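Local coordinates for five-membered-cyclitol-phosphate synthase (Streptomyces citricolor, PDB 6K96), which belongs to the myo-inositol-1-phosphate synthase family and binds NAD through a Rossmann-type domain, at residues 18-23 / 70-75; 34-39 / 44-49; 189-194 / 234-239; 307-312 / 346-351; 321-326 / 331-336. All blocks are in the same frame, centred on the assembly; numbering follows the deposited sequence.

Overall arrangement
The parallel sheet of strand order 3-2-1-4-5-6 marks a Rossmann-type domain, and contacts 1 and 4 are the buried ones. Contact 1 joins two helices of that domain by aromatic rings; contact 4 joins the C-terminal helices 292-313 and 338-353 through aliphatic groups. Contact 2, at the surface, is instead ionic, and its hairpin touches contact 4, their centres about 16 Å apart. Contacts 3 and 5 are partly buried and mix polar with apolar groups: the former in the region of the mixed sheet, the latter inside the loop between the two helices of contact 4. Contacts 1 and 3, on opposite sides of the chain's centre, both touch the second subunit.

Contact 1: 18-23 / 70-75; sequences ALFQGA and VPFKDA
Phe20 and Phe72 form a T-shaped aromatic pair within the Rossmann-type fold, where helix 14-31, which follows the first strand of the parallel sheet, meets the short helix 72-75 after strand 55-62. The edge of Phe72 is directed at the face of Phe20, with the ring planes at 76° and the centroids 5.2 Å apart. One carbon does most of the touching: Phe72 CE2 lies 3.9 Å from Phe20 CD1, above the Phe20 ring but displaced toward its rim. Both rings reach out with CG anti to the backbone N, which carries each toward the other segment.

The aromatic packing extends beyond this pair. Phe57 of strand 55-62 stacks on Phe72 and meets Phe20 edge-to-face, so three rings cluster between helix 14-31, helix 72-75 and strand 55-62, while Phe95 also meets Phe72.

Aliphatic contact is lighter. Phe20 CE2 comes within 4.4 Å of Lys73 CA, an oblique approach to the backbone, whereas the lysine chain leads off from helix 14-31.

No hydrogen bond or salt bridge crosses between the two segments. On helix 14-31, Ala18 O accepts a hydrogen bond from Trp277 NE1 of the second subunit. Within 70-75, Pro71 is the N-cap residue, and its carbonyl oxygen takes Asp74 N and Ala75 N from opposite faces of its plane. Beyond them, a salt bridge joins neighbours on the helix: Lys73 NZ sits 3.2 Å from Asp74 OD1, 40° out of the carboxylate plane.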
# COMPACT_ATOMS: atom_id res chain seq x y z
N ALA B 18 -13.20 -23.97 -10.39
CA ALA B 18 -13.94 -22.85 -9.79
C ALA B 18 -15.44 -23.01 -10.03
O ALA B 18 -16.19 -22.85 -9.07
CB ALA B 18 -13.41 -21.55 -10.31
N LEU B 19 -15.86 -23.35 -11.23
CA LEU B 19 -17.30 -23.42 -11.57
C LEU B 19 -17.98 -24.59 -10.86
O LEU B 19 -19.14 -24.44 -10.43
CB LEU B 19 -17.46 -23.57 -13.09
CG LEU B 19 -18.89 -23.44 -13.56
CD1 LEU B 19 -19.34 -22.00 -13.52
CD2 LEU B 19 -19.04 -24.00 -14.95
N PHE B 20 -17.31 -25.74 -10.86
CA PHE B 20 -17.83 -27.02 -10.34
C PHE B 20 -17.91 -26.94 -8.82
O PHE B 20 -19.00 -27.11 -8.29
CB PHE B 20 -16.92 -28.19 -10.71
CG PHE B 20 -17.42 -29.52 -10.22
CD1 PHE B 20 -18.71 -29.94 -10.52
CD2 PHE B 20 -16.60 -30.34 -9.47
CE1 PHE B 20 -19.17 -31.18 -10.11
CE2 PHE B 20 -17.05 -31.59 -9.08
CZ PHE B 20 -18.33 -32.01 -9.41
N GLN B 21 -16.79 -26.67 -8.15
CA GLN B 21 -16.77 -26.45 -6.68
C GLN B 21 -17.69 -25.29 -6.33
O GLN B 21 -18.38 -25.38 -5.32
CB GLN B 21 -15.37 -26.13 -6.19
CG GLN B 21 -14.42 -27.28 -6.37
CD GLN B 21 -13.21 -27.11 -5.48
OE1 GLN B 21 -13.30 -27.32 -4.27
NE2 GLN B 21 -12.08 -26.73 -6.10
N GLY B 22 -17.68 -24.20 -7.10
CA GLY B 22 -18.55 -23.07 -6.78
C GLY B 22 -19.99 -23.51 -6.69
O GLY B 22 -20.58 -23.35 -5.66
N ALA B 23 -20.51 -24.13 -7.75
CA ALA B 23 -21.90 -24.60 -7.85
C ALA B 23 -22.27 -25.47 -6.65
O ALA B 23 -23.42 -25.33 -6.22
CB ALA B 23 -22.13 -25.36 -9.12
N VAL B 70 -9.45 -39.87 -16.38
CA VAL B 70 -9.74 -39.66 -14.95
C VAL B 70 -11.22 -39.24 -14.80
O VAL B 70 -11.78 -38.50 -15.61
CB VAL B 70 -8.76 -38.63 -14.37
CG1 VAL B 70 -9.02 -38.38 -12.90
CG2 VAL B 70 -7.33 -39.07 -14.58
N PRO B 71 -11.92 -39.75 -13.76
CA PRO B 71 -13.28 -39.29 -13.49
C PRO B 71 -13.28 -37.79 -13.15
O PRO B 71 -12.40 -37.31 -12.42
CB PRO B 71 -13.76 -40.16 -12.31
CG PRO B 71 -12.74 -41.29 -12.20
CD PRO B 71 -11.46 -40.79 -12.83
N PHE B 72 -14.27 -37.08 -13.70
CA PHE B 72 -14.38 -35.60 -13.73
C PHE B 72 -14.04 -35.02 -12.36
O PHE B 72 -13.15 -34.18 -12.27
CB PHE B 72 -15.80 -35.21 -14.13
CG PHE B 72 -16.00 -33.74 -14.33
CD1 PHE B 72 -15.44 -33.08 -15.41
CD2 PHE B 72 -16.72 -33.00 -13.41
CE1 PHE B 72 -15.62 -31.71 -15.58
CE2 PHE B 72 -16.90 -31.63 -13.59
CZ PHE B 72 -16.35 -30.99 -14.67
N LYS B 73 -14.76 -35.50 -11.35
CA LYS B 73 -14.60 -35.15 -9.92
C LYS B 73 -13.12 -35.01 -9.56
O LYS B 73 -12.80 -34.08 -8.82
CB LYS B 73 -15.25 -36.22 -9.04
CG LYS B 73 -15.76 -35.70 -7.70
CD LYS B 73 -15.25 -36.45 -6.51
CE LYS B 73 -13.87 -36.03 -6.05
NZ LYS B 73 -13.23 -37.14 -5.30
N ASP B 74 -12.27 -35.91 -10.04
CA ASP B 74 -10.83 -36.00 -9.64
C ASP B 74 -9.98 -35.12 -10.56
O ASP B 74 -9.07 -34.44 -10.03
CB ASP B 74 -10.34 -37.45 -9.66
CG ASP B 74 -10.91 -38.34 -8.56
OD1 ASP B 74 -10.94 -37.90 -7.37
OD2 ASP B 74 -11.30 -39.49 -8.89
N ALA B 75 -10.28 -35.16 -11.86
CA ALA B 75 -9.67 -34.38 -12.96
C ALA B 75 -9.66 -32.87 -12.66
O ALA B 75 -8.62 -32.22 -12.98
CB ALA B 75 -10.39 -34.66 -14.27

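Contact 2: 34-39 / 44-49; sequences VAEADF and RPRIGG
Glu36 and Arg46 are joined by a salt bridge at the surface, where the loop after helix 14-31 passes the small antiparallel hairpin formed by strands 46-47 and 50-51. The close part of the contact is the meeting of carboxylate and guanidinium. Their planes are only 21° apart although the two side chains cross at about a right angle. Arg46 NE is the main donor: it lies 3.1 Å from Glu36 OE2, on the syn lone pair of that oxygen, which is itself tilted out of the guanidinium plane, and the N-H...O angle of 139° shows that the bond is bent. A weak bond from Arg46 NE to Glu36 OE1 and another from Arg46 NH2 to Glu36 OE2 complete the grip, so both carboxylate oxygens are engaged. Glu36 gets there with CG lodged between the backbone N and the carbonyl carbon and an extended chain beyond, while the arginine bends at chi3.

The other part of the contact is looser and purely van der Waals. Pro45 meets Glu36 alone of segment 34-39, its CB resting 3.8 Å from Glu36 OE1. This is the solvent side: Arg46 is exposed, and Pro45 and Glu36 partly so. The buried ring of Phe39 lies against Glu36 from within its own segment, with Glu36 CA 3.4 Å above the ring centre.

Arg46 NH1 has two other partners: Asp54 OD2, just before strand 55-62, by salt bridge, and Gly49 O of the hairpin turn at 2.8 Å, the oxygen near the guanidinium plane but the nitrogen 45° above the carbonyl plane.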
# COMPACT_ATOMS: atom_id res chain seq x y z
N VAL B 34 -29.28 -20.36 3.48
CA VAL B 34 -29.10 -19.02 2.86
C VAL B 34 -30.01 -18.91 1.63
O VAL B 34 -29.97 -19.82 0.76
CB VAL B 34 -27.62 -18.83 2.48
CG1 VAL B 34 -27.31 -17.49 1.82
CG2 VAL B 34 -26.74 -19.03 3.72
N ALA B 35 -30.79 -17.83 1.58
CA ALA B 35 -31.61 -17.43 0.41
C ALA B 35 -30.67 -16.98 -0.70
O ALA B 35 -29.60 -16.45 -0.39
CB ALA B 35 -32.57 -16.32 0.77
N GLU B 36 -31.09 -17.13 -1.95
CA GLU B 36 -30.20 -16.89 -3.13
C GLU B 36 -30.00 -15.37 -3.32
O GLU B 36 -29.01 -14.97 -4.00
CB GLU B 36 -30.76 -17.59 -4.38
CG GLU B 36 -32.12 -17.09 -4.85
CD GLU B 36 -32.62 -17.79 -6.10
OE1 GLU B 36 -33.37 -17.17 -6.88
OE2 GLU B 36 -32.23 -18.95 -6.31
N ALA B 37 -30.86 -14.52 -2.77
CA ALA B 37 -30.60 -13.06 -2.88
C ALA B 37 -29.40 -12.71 -1.99
O ALA B 37 -28.73 -11.71 -2.29
CB ALA B 37 -31.84 -12.24 -2.57
N ASP B 38 -29.11 -13.54 -0.99
CA ASP B 38 -27.97 -13.32 -0.06
C ASP B 38 -26.73 -14.09 -0.54
O ASP B 38 -25.68 -14.05 0.18
CB ASP B 38 -28.38 -13.68 1.39
CG ASP B 38 -29.54 -12.85 1.94
OD1 ASP B 38 -29.63 -11.67 1.58
OD2 ASP B 38 -30.36 -13.41 2.77
N PHE B 39 -26.79 -14.78 -1.68
CA PHE B 39 -25.60 -15.47 -2.25
C PHE B 39 -24.51 -14.44 -2.56
O PHE B 39 -24.76 -13.45 -3.25
CB PHE B 39 -25.91 -16.22 -3.54
CG PHE B 39 -26.65 -17.53 -3.39
CD1 PHE B 39 -26.78 -18.15 -2.16
CD2 PHE B 39 -27.18 -18.15 -4.51
CE1 PHE B 39 -27.46 -19.35 -2.06
CE2 PHE B 39 -27.84 -19.35 -4.41
CZ PHE B 39 -27.99 -19.95 -3.18
N ARG B 44 -27.09 -11.82 -10.73
CA ARG B 44 -28.45 -12.23 -11.21
C ARG B 44 -28.70 -13.66 -10.75
O ARG B 44 -28.14 -14.58 -11.32
CB ARG B 44 -28.53 -12.15 -12.73
CG ARG B 44 -28.18 -10.79 -13.31
CD ARG B 44 -28.80 -10.55 -14.69
NE ARG B 44 -28.31 -9.32 -15.29
CZ ARG B 44 -27.04 -9.15 -15.71
NH1 ARG B 44 -26.15 -10.13 -15.60
NH2 ARG B 44 -26.66 -8.01 -16.28
N PRO B 45 -29.44 -13.90 -9.66
CA PRO B 45 -29.57 -15.24 -9.11
C PRO B 45 -30.37 -16.21 -9.96
O PRO B 45 -30.35 -17.38 -9.67
CB PRO B 45 -30.32 -15.02 -7.78
CG PRO B 45 -30.18 -13.55 -7.45
CD PRO B 45 -30.04 -12.87 -8.79
N ARG B 46 -31.11 -15.70 -10.94
CA ARG B 46 -31.77 -16.56 -11.95
C ARG B 46 -31.72 -15.90 -13.32
O ARG B 46 -31.78 -14.67 -13.39
CB ARG B 46 -33.17 -16.96 -11.48
CG ARG B 46 -33.12 -18.37 -10.90
CD ARG B 46 -34.23 -18.78 -9.97
NE ARG B 46 -33.71 -19.64 -8.91
CZ ARG B 46 -33.26 -20.88 -9.09
NH1 ARG B 46 -33.27 -21.44 -10.29
NH2 ARG B 46 -32.82 -21.57 -8.04
N ILE B 47 -31.53 -16.72 -14.35
CA ILE B 47 -31.54 -16.34 -15.79
C ILE B 47 -32.36 -17.40 -16.52
O ILE B 47 -32.01 -18.60 -16.44
CB ILE B 47 -30.13 -16.25 -16.39
CG1 ILE B 47 -29.19 -15.42 -15.51
CG2 ILE B 47 -30.20 -15.71 -17.81
CD1 ILE B 47 -27.72 -15.45 -15.95
N GLY B 48 -33.41 -16.97 -17.21
CA GLY B 48 -34.48 -17.89 -17.63
C GLY B 48 -34.67 -19.00 -16.61
O GLY B 48 -34.48 -20.15 -17.00
N GLY B 49 -34.97 -18.64 -15.33
CA GLY B 49 -35.32 -19.54 -14.21
C GLY B 49 -34.18 -20.48 -13.80
O GLY B 49 -34.41 -21.31 -12.88

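Contact 3: 189-194 / 234-239; sequences GTSVVH and QSKINA
No ring or amide enters the meeting of Ser191 with Lys236; the flat groups stand beside it. The imidazole of His194, on the same helix as Ser191, is held through both nitrogens, NE2 by Ser211 OG and ND1 by Gln213 NE2. The amide of Gln213 also offers OE1 to Lys236 NZ, which makes it a bridge between the two segments, and Asn215 OD1 binds Thr190 OG1.

Across the contact itself the touches are those of a hydroxyl and an aliphatic chain. Ser191 OG lies alongside the beginning of Lys236, 3.9 Å from CB and 4.0 Å from CG. The lysine then runs on toward the first turn of the other helix: CG stands anti to the carbonyl carbon (chi1 -62°), and a bend at chi4 (-104°) brings NZ 4.0 Å from Thr190 CB. The amine is likewise 3.9 Å from Ser191 OG, too far for a bond; the hydrogen bond of NZ is with Gln213 OE1.

Both helices belong to the part of the chain assigned to the myo-inositol-1-phosphate synthase family, with its mixed sheet. Helix 190-203, whose N-cap is Gly189, packs on strands 207-217 and 265-275, and helix 234-239 comes up beside its first turn. Val192 and Val193 instead pack on Leu200 and Leu197 of the second subunit. Within 234-239, Gln234 O accepts from both Ile237 N and Asn238 N, each 3.1 Å away.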
# COMPACT_ATOMS: atom_id res chain seq x y z
N GLY B 189 -11.89 -6.86 -12.79
CA GLY B 189 -10.57 -6.96 -13.42
C GLY B 189 -9.73 -5.77 -13.11
O GLY B 189 -10.30 -4.71 -12.89
N THR B 190 -8.43 -5.99 -13.15
CA THR B 190 -7.40 -4.96 -12.94
C THR B 190 -7.79 -3.70 -13.70
O THR B 190 -7.65 -2.57 -13.12
CB THR B 190 -6.07 -5.55 -13.41
OG1 THR B 190 -5.96 -6.88 -12.89
CG2 THR B 190 -4.92 -4.69 -12.97
N SER B 191 -8.19 -3.90 -14.97
CA SER B 191 -8.24 -2.81 -15.98
C SER B 191 -9.48 -1.94 -15.72
O SER B 191 -9.41 -0.70 -15.91
CB SER B 191 -8.13 -3.37 -17.40
OG SER B 191 -6.74 -3.36 -17.88
N VAL B 192 -10.60 -2.53 -15.29
CA VAL B 192 -11.78 -1.71 -14.94
C VAL B 192 -11.44 -0.88 -13.70
O VAL B 192 -11.83 0.28 -13.70
CB VAL B 192 -13.05 -2.56 -14.76
CG1 VAL B 192 -13.01 -3.45 -13.50
CG2 VAL B 192 -14.27 -1.65 -14.72
N VAL B 193 -10.69 -1.38 -12.74
CA VAL B 193 -10.26 -0.54 -11.58
C VAL B 193 -9.34 0.56 -12.08
O VAL B 193 -9.56 1.69 -11.73
CB VAL B 193 -9.55 -1.28 -10.44
CG1 VAL B 193 -9.17 -0.31 -9.35
CG2 VAL B 193 -10.38 -2.41 -9.88
N HIS B 194 -8.30 0.24 -12.83
CA HIS B 194 -7.34 1.28 -13.29
C HIS B 194 -8.10 2.38 -14.05
O HIS B 194 -7.90 3.58 -13.80
CB HIS B 194 -6.24 0.65 -14.13
CG HIS B 194 -5.08 1.54 -14.36
ND1 HIS B 194 -3.90 1.05 -14.84
CD2 HIS B 194 -4.87 2.84 -14.11
CE1 HIS B 194 -3.02 2.03 -14.89
NE2 HIS B 194 -3.59 3.13 -14.45
N GLN B 234 -2.29 -5.21 -25.27
CA GLN B 234 -2.73 -4.02 -26.05
C GLN B 234 -4.16 -3.61 -25.65
O GLN B 234 -4.43 -2.40 -25.53
CB GLN B 234 -2.63 -4.36 -27.55
CG GLN B 234 -2.96 -3.18 -28.44
CD GLN B 234 -2.10 -1.99 -28.08
OE1 GLN B 234 -2.54 -1.09 -27.35
NE2 GLN B 234 -0.86 -2.04 -28.54
N SER B 235 -5.03 -4.62 -25.49
CA SER B 235 -6.40 -4.54 -24.91
C SER B 235 -6.39 -3.72 -23.61
O SER B 235 -7.30 -2.90 -23.42
CB SER B 235 -6.96 -5.94 -24.69
OG SER B 235 -7.27 -6.57 -25.94
N LYS B 236 -5.37 -3.92 -22.77
CA LYS B 236 -5.23 -3.25 -21.45
C LYS B 236 -5.01 -1.73 -21.64
O LYS B 236 -5.61 -0.95 -20.85
CB LYS B 236 -4.10 -3.90 -20.64
CG LYS B 236 -4.30 -5.37 -20.28
CD LYS B 236 -3.46 -5.86 -19.09
CE LYS B 236 -4.06 -7.02 -18.33
NZ LYS B 236 -4.65 -6.58 -17.03
N ILE B 237 -4.20 -1.32 -22.63
CA ILE B 237 -3.67 0.08 -22.75
C ILE B 237 -4.70 0.92 -23.53
O ILE B 237 -4.72 2.18 -23.34
CB ILE B 237 -2.21 0.12 -23.30
CG1 ILE B 237 -1.85 1.48 -23.92
CG2 ILE B 237 -1.88 -1.04 -24.23
CD1 ILE B 237 -1.52 2.57 -22.90
N ASN B 238 -5.53 0.25 -24.34
CA ASN B 238 -6.70 0.81 -25.07
C ASN B 238 -7.79 1.23 -24.07
O ASN B 238 -8.32 2.40 -24.18
CB ASN B 238 -7.27 -0.21 -26.07
CG ASN B 238 -6.49 -0.33 -27.37
OD1 ASN B 238 -5.93 0.64 -27.87
ND2 ASN B 238 -6.51 -1.52 -27.95
N ALA B 239 -8.12 0.29 -23.16
CA ALA B 239 -9.02 0.41 -21.98
C ALA B 239 -8.83 1.79 -21.33
O ALA B 239 -9.85 2.46 -21.02
CB ALA B 239 -8.78 -0.70 -20.97

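Contact 4: 307-312 / 346-351; sequences AAAARR and RQLDAV
The backbone bond from Arg312 N to Ala308 O, 2.9 Å long, spans the very turn of helix 292-313 on which Ala309 and Ala310 receive Leu348. A bond of the same length, Val351 N to Gln347 O, spans the turn of helix 338-353 that carries the leucine. No hydrogen bond passes between the two segments; the contact is apolar helix packing, and it is buried.

A single methyl group makes it. Leu348 CD1 is 4.1 Å from Ala309 CB and also touches the peptide between the alanines, lying 3.9 Å from Ala310 N and 4.0 Å from Ala309 C. Leu348 CG is anti to the backbone N (chi1 178°), which directs the side chain toward the other helix. The small alanine side chains let this methyl come down onto the backbone, and the nearest CA atoms, those of Ala310 and Leu348, are 7.0 Å apart.

Next to the leucine, Asp349 OD1 accepts a probable hydrogen bond from Gly48 N, connecting this helix to the hairpin of strands 46-47 and 50-51. Away from Leu348, helix 292-313 meets the parallel sheet: Ala307 and Ala308 pack on Val127 of strand 127-130, and Arg312 forms a salt bridge with Glu126. Helix 292-313 thus lies between that sheet and helix 338-353.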
# COMPACT_ATOMS: atom_id res chain seq x y z
N ALA B 307 -26.72 -18.78 -22.52
CA ALA B 307 -26.59 -19.84 -23.55
C ALA B 307 -27.77 -20.80 -23.48
O ALA B 307 -28.56 -20.84 -24.45
CB ALA B 307 -25.29 -20.58 -23.34
N ALA B 308 -27.88 -21.58 -22.40
CA ALA B 308 -28.87 -22.67 -22.25
C ALA B 308 -30.29 -22.12 -22.41
O ALA B 308 -31.03 -22.70 -23.23
CB ALA B 308 -28.68 -23.41 -20.96
N ALA B 309 -30.65 -21.04 -21.72
CA ALA B 309 -32.04 -20.52 -21.72
C ALA B 309 -32.43 -20.11 -23.14
O ALA B 309 -33.55 -20.37 -23.53
CB ALA B 309 -32.19 -19.38 -20.76
N ALA B 310 -31.48 -19.58 -23.90
CA ALA B 310 -31.65 -19.12 -25.30
C ALA B 310 -31.89 -20.32 -26.22
O ALA B 310 -32.82 -20.27 -27.02
CB ALA B 310 -30.45 -18.31 -25.73
N ARG B 311 -31.12 -21.39 -26.06
CA ARG B 311 -31.34 -22.64 -26.82
C ARG B 311 -32.72 -23.25 -26.49
O ARG B 311 -33.38 -23.77 -27.42
CB ARG B 311 -30.18 -23.61 -26.59
CG ARG B 311 -30.27 -24.87 -27.42
CD ARG B 311 -29.06 -25.75 -27.18
NE ARG B 311 -29.18 -27.03 -27.86
CZ ARG B 311 -29.73 -28.12 -27.33
NH1 ARG B 311 -30.22 -28.13 -26.10
NH2 ARG B 311 -29.79 -29.21 -28.05
N ARG B 312 -33.13 -23.24 -25.22
CA ARG B 312 -34.47 -23.74 -24.76
C ARG B 312 -35.57 -22.92 -25.45
O ARG B 312 -36.56 -23.52 -25.85
CB ARG B 312 -34.70 -23.65 -23.24
CG ARG B 312 -33.64 -24.27 -22.34
CD ARG B 312 -34.19 -25.30 -21.38
NE ARG B 312 -33.09 -25.91 -20.67
CZ ARG B 312 -32.59 -25.50 -19.50
NH1 ARG B 312 -31.56 -26.14 -18.97
NH2 ARG B 312 -33.11 -24.44 -18.88
N ARG B 346 -34.42 -9.22 -19.85
CA ARG B 346 -35.87 -9.11 -19.52
C ARG B 346 -36.68 -9.96 -20.52
O ARG B 346 -37.51 -10.77 -20.04
CB ARG B 346 -36.21 -7.62 -19.49
CG ARG B 346 -37.64 -7.28 -19.11
CD ARG B 346 -37.91 -5.82 -19.45
NE ARG B 346 -37.64 -5.50 -20.85
CZ ARG B 346 -38.37 -5.92 -21.91
NH1 ARG B 346 -39.44 -6.70 -21.78
NH2 ARG B 346 -37.99 -5.53 -23.11
N GLN B 347 -36.40 -9.83 -21.83
CA GLN B 347 -37.07 -10.63 -22.89
C GLN B 347 -36.74 -12.12 -22.67
O GLN B 347 -37.65 -12.94 -22.74
CB GLN B 347 -36.72 -10.11 -24.28
CG GLN B 347 -37.43 -8.80 -24.65
CD GLN B 347 -37.11 -8.32 -26.05
OE1 GLN B 347 -37.29 -7.14 -26.37
NE2 GLN B 347 -36.64 -9.22 -26.90
N LEU B 348 -35.49 -12.45 -22.36
CA LEU B 348 -35.05 -13.86 -22.26
C LEU B 348 -35.75 -14.54 -21.09
O LEU B 348 -36.20 -15.71 -21.25
CB LEU B 348 -33.53 -13.94 -22.07
CG LEU B 348 -32.97 -15.34 -21.91
CD1 LEU B 348 -33.40 -16.24 -23.07
CD2 LEU B 348 -31.45 -15.27 -21.81
N ASP B 349 -35.81 -13.85 -19.95
CA ASP B 349 -36.44 -14.33 -18.70
C ASP B 349 -37.95 -14.52 -18.95
O ASP B 349 -38.53 -15.56 -18.52
CB ASP B 349 -36.17 -13.36 -17.54
CG ASP B 349 -34.79 -13.47 -16.90
OD1 ASP B 349 -34.22 -14.59 -16.90
OD2 ASP B 349 -34.28 -12.42 -16.42
N ALA B 350 -38.56 -13.52 -19.59
CA ALA B 350 -40.03 -13.39 -19.70
C ALA B 350 -40.55 -14.35 -20.79
O ALA B 350 -41.73 -14.79 -20.69
CB ALA B 350 -40.40 -11.94 -19.95
N VAL B 351 -39.74 -14.70 -21.79
CA VAL B 351 -40.24 -15.64 -22.83
C VAL B 351 -40.22 -17.01 -22.17
O VAL B 351 -41.21 -17.71 -22.22
CB VAL B 351 -39.45 -15.59 -24.15
CG1 VAL B 351 -39.77 -16.77 -25.04
CG2 VAL B 351 -39.70 -14.30 -24.91

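Contact 5: 321-326 / 331-336; sequences AAVKVL and GGHPSY
Val323 divides its two methyl groups between His333 and Tyr336, in the loop connecting helices 292-313 and 338-353. With CG1 anti to the backbone N (chi1 167°), that methyl comes alongside the histidine, 3.5 Å from His333 ND1, methyl and ring running past one another. CG2 is set over the tyrosine in a CH-pi contact, 3.7 Å from the Tyr336 ring centroid and 15° off the ring normal. Ser335 OG lies above the opposite face, so the phenol ring is sandwiched. Its hydroxyl is hydrogen-bonded to Ala330 O.

The imidazole points edge-on at the backbone of 321-326. His333 NE2 donates a bent hydrogen bond to Leu326 O at 2.7 Å; this oxygen lies close to the ring plane, while the nitrogen is tilted 24° from the carbonyl plane. His333 CE1 comes 3.2 Å from Val323 O, which also receives Leu326 N within its own segment.

Since a carbonyl oxygen can only accept, NE2 is most likely the protonated nitrogen. The histidine therefore supplies a polar partner to a backbone carbonyl of the buried Leu326, while its ND1 side rests against a methyl group of Val323.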
# COMPACT_ATOMS: atom_id res chain seq x y z
N ALA B 321 -27.54 -9.96 -23.99
CA ALA B 321 -27.41 -10.08 -22.52
C ALA B 321 -25.97 -10.41 -22.16
O ALA B 321 -25.63 -10.36 -21.00
CB ALA B 321 -28.32 -11.16 -21.98
N ALA B 322 -25.15 -10.86 -23.11
CA ALA B 322 -23.78 -11.36 -22.81
C ALA B 322 -22.80 -10.20 -22.85
O ALA B 322 -21.63 -10.42 -22.51
CB ALA B 322 -23.39 -12.41 -23.80
N VAL B 323 -23.24 -9.01 -23.24
CA VAL B 323 -22.28 -7.95 -23.70
C VAL B 323 -21.43 -7.47 -22.51
O VAL B 323 -20.18 -7.37 -22.63
CB VAL B 323 -23.03 -6.83 -24.45
CG1 VAL B 323 -22.18 -5.60 -24.67
CG2 VAL B 323 -23.55 -7.34 -25.77
N LYS B 324 -22.03 -7.20 -21.37
CA LYS B 324 -21.26 -6.54 -20.28
C LYS B 324 -20.17 -7.47 -19.75
O LYS B 324 -19.23 -6.93 -19.13
CB LYS B 324 -22.19 -6.05 -19.17
CG LYS B 324 -22.95 -4.79 -19.54
CD LYS B 324 -23.30 -3.87 -18.37
CE LYS B 324 -23.67 -2.48 -18.86
NZ LYS B 324 -24.54 -1.72 -17.92
N VAL B 325 -20.26 -8.80 -19.97
CA VAL B 325 -19.27 -9.74 -19.38
C VAL B 325 -18.28 -10.27 -20.44
O VAL B 325 -17.58 -11.26 -20.14
CB VAL B 325 -19.98 -10.87 -18.61
CG1 VAL B 325 -20.79 -10.32 -17.46
CG2 VAL B 325 -20.83 -11.72 -19.52
N LEU B 326 -18.17 -9.60 -21.59
CA LEU B 326 -17.28 -10.02 -22.71
C LEU B 326 -16.39 -8.84 -23.09
O LEU B 326 -16.91 -7.69 -23.12
CB LEU B 326 -18.13 -10.43 -23.92
CG LEU B 326 -18.77 -11.81 -23.85
CD1 LEU B 326 -19.65 -12.06 -25.05
CD2 LEU B 326 -17.75 -12.92 -23.74
N GLY B 331 -20.38 -8.05 -32.87
CA GLY B 331 -21.00 -6.77 -33.28
C GLY B 331 -20.32 -5.58 -32.62
O GLY B 331 -20.56 -4.44 -33.05
N GLY B 332 -19.50 -5.85 -31.61
CA GLY B 332 -18.65 -4.85 -30.94
C GLY B 332 -19.43 -4.03 -29.94
O GLY B 332 -20.62 -3.72 -30.20
N HIS B 333 -18.77 -3.65 -28.85
CA HIS B 333 -19.31 -2.83 -27.74
C HIS B 333 -19.95 -1.54 -28.28
O HIS B 333 -21.03 -1.14 -27.83
CB HIS B 333 -18.23 -2.57 -26.68
CG HIS B 333 -18.02 -3.70 -25.73
ND1 HIS B 333 -18.99 -4.09 -24.84
CD2 HIS B 333 -16.95 -4.50 -25.49
CE1 HIS B 333 -18.55 -5.08 -24.10
NE2 HIS B 333 -17.29 -5.35 -24.48
N PRO B 334 -19.31 -0.83 -29.23
CA PRO B 334 -19.88 0.42 -29.74
C PRO B 334 -21.33 0.31 -30.25
O PRO B 334 -22.01 1.33 -30.21
CB PRO B 334 -18.90 0.81 -30.87
CG PRO B 334 -17.59 0.13 -30.54
CD PRO B 334 -17.98 -1.13 -29.79
N SER B 335 -21.79 -0.86 -30.70
CA SER B 335 -23.17 -1.09 -31.20
C SER B 335 -24.15 -1.55 -30.10
O SER B 335 -25.21 -2.08 -30.45
CB SER B 335 -23.16 -2.10 -32.31
OG SER B 335 -23.03 -3.41 -31.79
N TYR B 336 -23.84 -1.35 -28.81
CA TYR B 336 -24.69 -1.80 -27.68
C TYR B 336 -24.67 -0.78 -26.54
O TYR B 336 -23.56 -0.28 -26.23
CB TYR B 336 -24.26 -3.15 -27.10
CG TYR B 336 -24.33 -4.34 -28.04
CD1 TYR B 336 -25.53 -4.91 -28.46
CD2 TYR B 336 -23.16 -4.97 -28.42
CE1 TYR B 336 -25.55 -6.04 -29.25
CE2 TYR B 336 -23.17 -6.09 -29.23
CZ TYR B 336 -24.36 -6.62 -29.65
OH TYR B 336 -24.23 -7.71 -30.46